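Local structure of fructuronate-tagaturonate epimerase UxaE from Cohnella laeviribosi in complex with 1 glycerol (Cohnella laeviribosi, 6IL9) at residues W372-A375 against V376-V379. The protein catalyses the interconversion of fructuronate and tagaturonate by epimerisation, on a TIM-barrel scaffold that carries a zinc ion. Residues are numbered along the deposited sequence; the frame is centred on the assembly and turned at random.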
ATOM      1  N   TRP A 372       4.042   7.599  -6.676  1.00 16.65           N
ATOM      2  CA  TRP A 372       3.500   8.702  -7.460  1.00 15.21           C
ATOM      3  C   TRP A 372       4.473   9.880  -7.482  1.00 15.19           C
ATOM      4  O   TRP A 372       4.669  10.514  -8.524  1.00 15.86           O
ATOM      5  CB  TRP A 372       2.131   9.090  -6.880  1.00 16.75           C
ATOM      6  CG  TRP A 372       1.765  10.547  -6.864  1.00 15.34           C
ATOM      7  CD1 TRP A 372       1.805  11.398  -5.785  1.00 15.08           C
ATOM      8  CD2 TRP A 372       1.244  11.310  -7.955  1.00 17.06           C
ATOM      9  NE1 TRP A 372       1.369  12.650  -6.151  1.00 15.32           N
ATOM     10  CE2 TRP A 372       1.005  12.619  -7.476  1.00 17.07           C
ATOM     11  CE3 TRP A 372       0.949  11.015  -9.290  1.00 17.98           C
ATOM     12  CZ2 TRP A 372       0.497  13.637  -8.295  1.00 18.17           C
ATOM     13  CZ3 TRP A 372       0.437  12.022 -10.097  1.00 20.88           C
ATOM     14  CH2 TRP A 372       0.226  13.320  -9.597  1.00 21.74           C
ATOM     15  N   LEU A 373       5.125  10.172  -6.353  1.00 14.53           N
ATOM     16  CA  LEU A 373       6.059  11.293  -6.365  1.00 13.44           C
ATOM     17  C   LEU A 373       7.266  11.013  -7.256  1.00 17.00           C
ATOM     18  O   LEU A 373       7.836  11.949  -7.828  1.00 17.54           O
ATOM     19  CB  LEU A 373       6.518  11.633  -4.941  1.00 15.28           C
ATOM     20  CG  LEU A 373       5.492  12.301  -4.028  1.00 14.63           C
ATOM     21  CD1 LEU A 373       6.127  12.631  -2.671  1.00 15.63           C
ATOM     22  CD2 LEU A 373       4.890  13.572  -4.647  1.00 16.58           C
ATOM     23  N   GLU A 374       7.677   9.748  -7.399  1.00 15.87           N
ATOM     24  CA  GLU A 374       8.752   9.461  -8.346  1.00 15.90           C
ATOM     25  C   GLU A 374       8.312   9.696  -9.783  1.00 15.81           C
ATOM     26  O   GLU A 374       9.131  10.086 -10.622  1.00 15.94           O
ATOM     27  CB  GLU A 374       9.247   8.029  -8.190  1.00 15.60           C
ATOM     28  CG  GLU A 374      10.058   7.805  -6.921  1.00 17.18           C
ATOM     29  CD  GLU A 374      11.252   8.734  -6.791  1.00 19.00           C
ATOM     30  OE1 GLU A 374      11.933   9.022  -7.808  1.00 20.17           O
ATOM     31  OE2 GLU A 374      11.520   9.175  -5.647  1.00 20.82           O
ATOM     32  N   ALA A 375       7.035   9.466 -10.084  1.00 15.25           N
ATOM     33  CA  ALA A 375       6.528   9.795 -11.415  1.00 15.08           C
ATOM     34  C   ALA A 375       6.511  11.304 -11.627  1.00 16.89           C
ATOM     35  O   ALA A 375       6.892  11.799 -12.700  1.00 16.30           O
ATOM     36  CB  ALA A 375       5.129   9.197 -11.604  1.00 16.69           C
ATOM     37  N   VAL A 376       6.090  12.051 -10.603  1.00 15.38           N
ATOM     38  CA  VAL A 376       6.132  13.509 -10.675  1.00 15.36           C
ATOM     39  C   VAL A 376       7.561  13.991 -10.889  1.00 16.87           C
ATOM     40  O   VAL A 376       7.810  14.913 -11.680  1.00 16.93           O
ATOM     41  CB  VAL A 376       5.512  14.126  -9.406  1.00 15.00           C
ATOM     42  CG1 VAL A 376       5.754  15.648  -9.385  1.00 16.20           C
ATOM     43  CG2 VAL A 376       4.020  13.833  -9.336  1.00 17.17           C
ATOM     44  N   ARG A 377       8.523  13.369 -10.200  1.00 16.80           N
ATOM     45  CA  ARG A 377       9.923  13.738 -10.384  1.00 17.28           C
ATOM     46  C   ARG A 377      10.363  13.541 -11.834  1.00 17.35           C
ATOM     47  O   ARG A 377      11.098  14.367 -12.383  1.00 19.71           O
ATOM     48  CB  ARG A 377      10.803  12.926  -9.438  1.00 17.43           C
ATOM     49  CG  ARG A 377      12.213  13.454  -9.321  1.00 16.64           C
ATOM     50  CD  ARG A 377      13.158  12.368  -8.827  1.00 20.55           C
ATOM     51  NE  ARG A 377      12.823  11.813  -7.511  1.00 19.41           N
ATOM     52  CZ  ARG A 377      13.124  12.388  -6.347  1.00 21.09           C
ATOM     53  NH1 ARG A 377      13.730  13.567  -6.317  1.00 21.43           N
ATOM     54  NH2 ARG A 377      12.804  11.790  -5.207  1.00 18.87           N
ATOM     55  N   ILE A 378       9.915  12.459 -12.477  1.00 15.77           N
ATOM     56  CA  ILE A 378      10.236  12.273 -13.892  1.00 16.39           C
ATOM     57  C   ILE A 378       9.664  13.418 -14.725  1.00 18.23           C
ATOM     58  O   ILE A 378      10.307  13.898 -15.669  1.00 20.19           O
ATOM     59  CB  ILE A 378       9.718  10.911 -14.388  1.00 16.26           C
ATOM     60  CG1 ILE A 378      10.497   9.770 -13.737  1.00 16.97           C
ATOM     61  CG2 ILE A 378       9.792  10.839 -15.933  1.00 16.42           C
ATOM     62  CD1 ILE A 378      11.964   9.765 -14.021  1.00 22.74           C
ATOM     63  N   VAL A 379       8.441  13.853 -14.410  1.00 18.49           N
ATOM     64  CA  VAL A 379       7.839  14.967 -15.142  1.00 18.43           C
ATOM     65  C   VAL A 379       8.650  16.241 -14.928  1.00 22.18           C
ATOM     66  O   VAL A 379       8.930  16.990 -15.874  1.00 20.98           O
ATOM     67  CB  VAL A 379       6.363  15.156 -14.735  1.00 18.13           C
ATOM     68  CG1 VAL A 379       5.781  16.419 -15.379  1.00 19.83           C
ATOM     69  CG2 VAL A 379       5.541  13.942 -15.129  1.00 17.87           C
TER
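E374 and R377, three residues apart on helix 369-382, run side by side and close a bidentate salt bridge in which every contacting polar atom has its own partner. R377 grips the carboxylate of E374 side-on: R377 NE gives its N-H to E374 OE1 and R377 NH2 reaches E374 OE2, both at 2.9 Å. The second of these bonds is fairly straight (N-H...O 168°). Both oxygens are met on their syn side, and the carboxylate lies at the guanidinium edge with the two planes 27° apart, a tilt that lifts the nitrogens somewhat out of the carboxylate plane. A bend in the glutamate at chi2 and one in the arginine at chi3 (-60°) bring the charged ends together. The third nitrogen, R377 NH1, is taken by N430 OD1, which should help fix the rotation of the guanidinium, whose positive charge probably offsets the buried carboxylate.

Around the helix, W372 and V376 meet one turn apart. V376 CG2 sits over one face of the indole, 3.7 Å from the centroid of the six-membered ring, as a CH-pi contact, while W372 NE1 donates to L438 O. Beneath the side chains, regular alpha-helical bonds satisfy the carbonyls, from V376 N to W372 O (3.0 Å) through to V379 N to A375 O (3.1 Å).

This helix follows 363-367, the eighth strand of the TIM barrel, and packs among other helices: 469-487 lies against E374 and A375, 432-440 against L373 and R377, 384-402 against W372 and V376, and 458-467 against A375 and V379.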